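PDB 6FDF: tRNA (cytosine(38)-C(5))-methyltransferase from Schizosaccharomyces pombe, which transfers a methyl group from S-adenosyl-L-methionine to carbon 5 of cytosine 38 in the anticodon loop of tRNA(Asp) and, less efficiently, tRNA(Glu). Local coordinates for residues A[61-64]-A[65-68]; A[126-129]-A[130-133]. All blocks are in the same frame, centred on the assembly; numbering follows the deposited sequence.

Interaction 1. Residues A[61-64]-A[65-68]; sequences MDIS and TLTA. With SAH (S-adenosyl-L-homocysteine), chain E.
The backbone oxygen of D62 is gripped twice by T65. T65 N reaches D62 O over 2.8 Å from above the carbonyl plane, whereas the hydroxyl OG1 donates to the same oxygen, also at 2.8 Å, from within that plane. T65 can do both because OG1 stands between its own backbone N and carbonyl carbon (chi1 72°), which swings the hydroxyl back over the turn. One residue on, L66 N bonds to I63 O, continuing the short 3-10 turn.

D62 and I63 recognise N6 and N1 of the adenine of S-adenosyl-L-homocysteine with a carboxylate and the following backbone N-H, as in many class I SAM-dependent methyltransferases. D62 OD1 accepts from the amino group N6 at 2.9 Å, and I63 N donates to N1 at 2.9 Å in an almost perfectly straight bond (179°). The D62 carboxylate is itself fixed from above its plane: S64 N bonds to OD1, completing an Asx turn, and S64 OG reaches OD2 at 2.8 Å. Replacing D62 by an alanine would probably leave N6 without this acceptor and set the S64 hydroxyl free to turn. I63 lays CG1 and CD1 against N1 and C2 of the adenine, CD1 lying 3.5 Å from C2, while its other branch, CG2, runs alongside L66 CD1. M61 bends at its last torsion and brings SD to 3.5 Å from L66 CD2, the two side chains crossing at about a right angle.

The turn follows strand 58-60, at one edge of the Rossmann-like sheet, and leads into helix 68-74, where T67 is the N-cap. M61, I63 and L66 all rest on I40 of strand 34-41; L66 also packs on F71 and F74 of helix 68-74, and I63 on A104 and I108 of helix 103-111.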
loop_
_atom_site.group_PDB
_atom_site.type_symbol
_atom_site.label_atom_id
_atom_site.label_comp_id
_atom_site.label_asym_id
_atom_site.label_seq_id
_atom_site.Cartn_x
_atom_site.Cartn_y
_atom_site.Cartn_z
ATOM N N MET A 61 5.398 18.390 -3.625
ATOM C CA MET A 61 4.650 19.393 -2.883
ATOM C C MET A 61 4.298 18.842 -1.509
ATOM O O MET A 61 3.944 17.669 -1.380
ATOM C CB MET A 61 3.388 19.799 -3.651
ATOM C CG MET A 61 2.412 20.653 -2.880
ATOM S SD MET A 61 1.252 21.492 -3.975
ATOM C CE MET A 61 1.455 20.577 -5.506
ATOM N N ASP A 62 4.410 19.697 -0.494
ATOM C CA ASP A 62 4.023 19.352 0.870
ATOM C C ASP A 62 2.507 19.478 0.978
ATOM O O ASP A 62 1.962 20.584 0.890
ATOM C CB ASP A 62 4.738 20.268 1.862
ATOM C CG ASP A 62 4.369 19.989 3.311
ATOM O OD1 ASP A 62 3.584 19.055 3.588
ATOM O OD2 ASP A 62 4.872 20.725 4.186
ATOM N N ILE A 63 1.824 18.349 1.186
ATOM C CA ILE A 63 0.365 18.342 1.238
ATOM C C ILE A 63 -0.169 19.233 2.351
ATOM O O ILE A 63 -1.294 19.737 2.259
ATOM C CB ILE A 63 -0.109 16.876 1.350
ATOM C CG1 ILE A 63 0.056 16.196 -0.011
ATOM C CG2 ILE A 63 -1.556 16.763 1.846
ATOM C CD1 ILE A 63 -0.077 14.693 0.007
ATOM N N SER A 64 0.633 19.493 3.382
ATOM C CA SER A 64 0.193 20.395 4.437
ATOM C C SER A 64 0.103 21.847 3.983
ATOM O O SER A 64 -0.484 22.664 4.703
ATOM C CB SER A 64 1.139 20.306 5.627
ATOM O OG SER A 64 2.340 21.003 5.342
ATOM N N THR A 65 0.647 22.191 2.813
ATOM C CA THR A 65 0.575 23.551 2.297
ATOM C C THR A 65 -0.506 23.730 1.244
ATOM O O THR A 65 -0.691 24.851 0.756
ATOM C CB THR A 65 1.929 23.989 1.715
ATOM O OG1 THR A 65 2.174 23.300 0.480
ATOM C CG2 THR A 65 3.055 23.698 2.694
ATOM N N LEU A 66 -1.224 22.665 0.886
ATOM C CA LEU A 66 -2.288 22.788 -0.097
ATOM C C LEU A 66 -3.400 23.683 0.431
ATOM O O LEU A 66 -3.771 23.619 1.605
ATOM C CB LEU A 66 -2.846 21.403 -0.439
ATOM C CG LEU A 66 -2.011 20.541 -1.383
ATOM C CD1 LEU A 66 -2.550 19.108 -1.400
ATOM C CD2 LEU A 66 -2.021 21.137 -2.779
ATOM N N THR A 67 -3.934 24.523 -0.448
ATOM C CA THR A 67 -5.033 25.423 -0.136
ATOM C C THR A 67 -6.276 25.027 -0.916
ATOM O O THR A 67 -6.233 24.206 -1.835
ATOM C CB THR A 67 -4.673 26.864 -0.489
ATOM O OG1 THR A 67 -4.522 26.953 -1.913
ATOM C CG2 THR A 67 -3.378 27.275 0.195
ATOM N N ALA A 68 -7.397 25.656 -0.559
ATOM C CA ALA A 68 -8.637 25.384 -1.275
ATOM C C ALA A 68 -8.522 25.791 -2.736
ATOM O O ALA A 68 -9.079 25.123 -3.614
ATOM C CB ALA A 68 -9.805 26.107 -0.607
HETATM N N SAH E . 0.252 5.006 -1.544
HETATM C CA SAH E . 1.558 5.169 -2.144
HETATM C CB SAH E . 2.642 5.400 -1.087
HETATM C CG SAH E . 2.067 6.032 0.179
HETATM S SD SAH E . 3.198 5.993 1.536
HETATM C C SAH E . 1.882 3.979 -2.990
HETATM O O SAH E . 1.006 3.098 -3.130
HETATM O OXT SAH E . 3.011 3.937 -3.525
HETATM C "C5'" SAH E . 2.947 7.663 2.025
HETATM C "C4'" SAH E . 3.599 8.592 1.002
HETATM O "O4'" SAH E . 3.224 9.916 1.337
HETATM C "C3'" SAH E . 5.126 8.521 0.996
HETATM O "O3'" SAH E . 5.599 8.327 -0.336
HETATM C "C2'" SAH E . 5.572 9.907 1.468
HETATM O "O2'" SAH E . 6.708 10.385 0.738
HETATM C "C1'" SAH E . 4.346 10.766 1.179
HETATM N N9 SAH E . 4.147 11.886 2.123
HETATM C C8 SAH E . 4.208 11.847 3.469
HETATM N N7 SAH E . 3.964 13.073 3.993
HETATM C C5 SAH E . 3.739 13.927 2.975
HETATM C C6 SAH E . 3.421 15.362 2.830
HETATM N N6 SAH E . 3.293 16.156 3.916
HETATM N N1 SAH E . 3.269 15.839 1.572
HETATM C C2 SAH E . 3.394 15.056 0.486
HETATM N N3 SAH E . 3.681 13.742 0.544
HETATM C C4 SAH E . 3.869 13.135 1.745
#

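Interaction 2. Residues A[126-129]-A[130-133]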
loop_
_atom_site.group_PDB
_atom_site.type_symbol
_atom_site.label_atom_id
_atom_site.label_comp_id
_atom_site.label_asym_id
_atom_site.label_seq_id
_atom_site.Cartn_x
_atom_site.Cartn_y
_atom_site.Cartn_z
ATOM N N ASN A 126 -4.984 3.300 5.204
ATOM C CA ASN A 126 -4.064 3.532 6.310
ATOM C C ASN A 126 -3.758 2.204 6.994
ATOM O O ASN A 126 -4.308 1.160 6.640
ATOM C CB ASN A 126 -4.638 4.546 7.299
ATOM C CG ASN A 126 -3.577 5.478 7.836
ATOM O OD1 ASN A 126 -3.004 5.237 8.897
ATOM N ND2 ASN A 126 -3.282 6.532 7.084
ATOM N N VAL A 127 -2.866 2.256 7.981
ATOM C CA VAL A 127 -2.498 1.058 8.731
ATOM C C VAL A 127 -3.608 0.687 9.704
ATOM O O VAL A 127 -4.405 1.529 10.141
ATOM C CB VAL A 127 -1.161 1.253 9.472
ATOM C CG1 VAL A 127 -0.052 1.608 8.488
ATOM C CG2 VAL A 127 -1.300 2.314 10.545
ATOM N N GLN A 128 -3.672 -0.602 10.034
ATOM C CA GLN A 128 -4.586 -1.064 11.065
ATOM C C GLN A 128 -4.327 -0.312 12.365
ATOM O O GLN A 128 -3.179 -0.103 12.767
ATOM C CB GLN A 128 -4.422 -2.569 11.274
ATOM C CG GLN A 128 -5.404 -3.175 12.256
ATOM C CD GLN A 128 -5.330 -4.687 12.280
ATOM O OE1 GLN A 128 -4.315 -5.274 11.906
ATOM N NE2 GLN A 128 -6.406 -5.326 12.724
ATOM N N GLY A 129 -5.400 0.080 13.032
ATOM C CA GLY A 129 -5.307 0.911 14.206
ATOM C C GLY A 129 -5.573 2.376 13.940
ATOM O O GLY A 129 -5.820 3.129 14.886
ATOM N N PHE A 130 -5.533 2.795 12.673
ATOM C CA PHE A 130 -6.023 4.125 12.333
ATOM C C PHE A 130 -7.453 4.306 12.817
ATOM O O PHE A 130 -7.835 5.398 13.252
ATOM C CB PHE A 130 -5.940 4.356 10.821
ATOM C CG PHE A 130 -6.464 5.704 10.385
ATOM C CD1 PHE A 130 -5.705 6.849 10.561
ATOM C CD2 PHE A 130 -7.724 5.823 9.814
ATOM C CE1 PHE A 130 -6.190 8.091 10.169
ATOM C CE2 PHE A 130 -8.213 7.062 9.418
ATOM C CZ PHE A 130 -7.438 8.194 9.597
ATOM N N GLU A 131 -8.255 3.236 12.770
ATOM C CA GLU A 131 -9.679 3.363 13.063
ATOM C C GLU A 131 -9.943 3.828 14.486
ATOM O O GLU A 131 -11.019 4.372 14.755
ATOM C CB GLU A 131 -10.406 2.039 12.806
ATOM C CG GLU A 131 -10.127 0.941 13.817
ATOM C CD GLU A 131 -8.788 0.262 13.600
ATOM O OE1 GLU A 131 -8.053 0.662 12.669
ATOM O OE2 GLU A 131 -8.479 -0.687 14.352
ATOM N N GLU A 132 -8.992 3.634 15.399
ATOM C CA GLU A 132 -9.151 4.051 16.784
ATOM C C GLU A 132 -8.513 5.402 17.077
ATOM O O GLU A 132 -8.520 5.830 18.235
ATOM C CB GLU A 132 -8.561 2.995 17.727
ATOM C CG GLU A 132 -9.313 1.676 17.727
ATOM C CD GLU A 132 -8.694 0.654 18.656
ATOM O OE1 GLU A 132 -7.602 0.929 19.199
ATOM O OE2 GLU A 132 -9.303 -0.419 18.849
ATOM N N SER A 133 -7.975 6.082 16.069
ATOM C CA SER A 133 -7.174 7.272 16.312
ATOM C C SER A 133 -8.037 8.528 16.372
ATOM O O SER A 133 -9.158 8.571 15.861
ATOM C CB SER A 133 -6.124 7.444 15.217
ATOM O OG SER A 133 -6.734 7.775 13.973
#
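F130 crosses N126 at about a right angle. F130 CB lies 3.3 Å from V127 O and near N126 OD1; CG sits against N126 CB and OD1. F130 CD1 comes to 3.6 Å from N126 OD1, which approaches the ring obliquely, with the amide plane turned 38° from it. CD2 lies farther off, nearest N126 CB. The side chain also touches C85, the predicted catalytic cysteine, and its ring meets that of W169. N126 and V127 belong to the ENV motif of C5 cytosine methyltransferases, close to that cysteine.

The backbone makes a type II beta turn from V127 to F130, closed by F130 N to V127 O at 3.0 Å. G129 takes a positive phi, where a CB would jam against the carbonyl oxygen of Q128. E131 bends at chi2 (-78°), which brings its carboxylate back to the turn. E131 OE1 accepts from G129 N at 2.7 Å on the syn side, a bent bond (133°) tilted somewhat out of the carboxylate plane. E132 N bonds to G129 O, and F130 O receives S133 N and, 2.7 Å away on an in-plane lone pair, S133 OG.

The beta turn and the 3-10 segment 130-132 carry the chain from strand 121-127 into helix 134-145, N-capped by S133. F130 packs on A135 and A136 of that helix; N126 and E131 touch W169 of strand 168-175, and E131 reaches strand 148-155.

Overall arrangement
From the N terminus, the chain first makes interaction 1 where strand 58-60 gives way to helix 68-74, then passes through strand 78-81 and helix 103-111 before interaction 2 closes the turn between strand 121-127 and helix 134-145. The two are in series, neither nested nor crossed, with centres about 23 Å apart and nearest atoms about 11 Å apart. Both are strand-to-helix connections of the Rossmann-like methyltransferase sheet, one after edge strand 58-60, the other after the more central strand 121-127. Within 61-68, M61, D62 and I63 line the adenine end of the bound S-adenosyl-L-homocysteine, whereas 126-133 lie beside the predicted catalytic cysteine, C85.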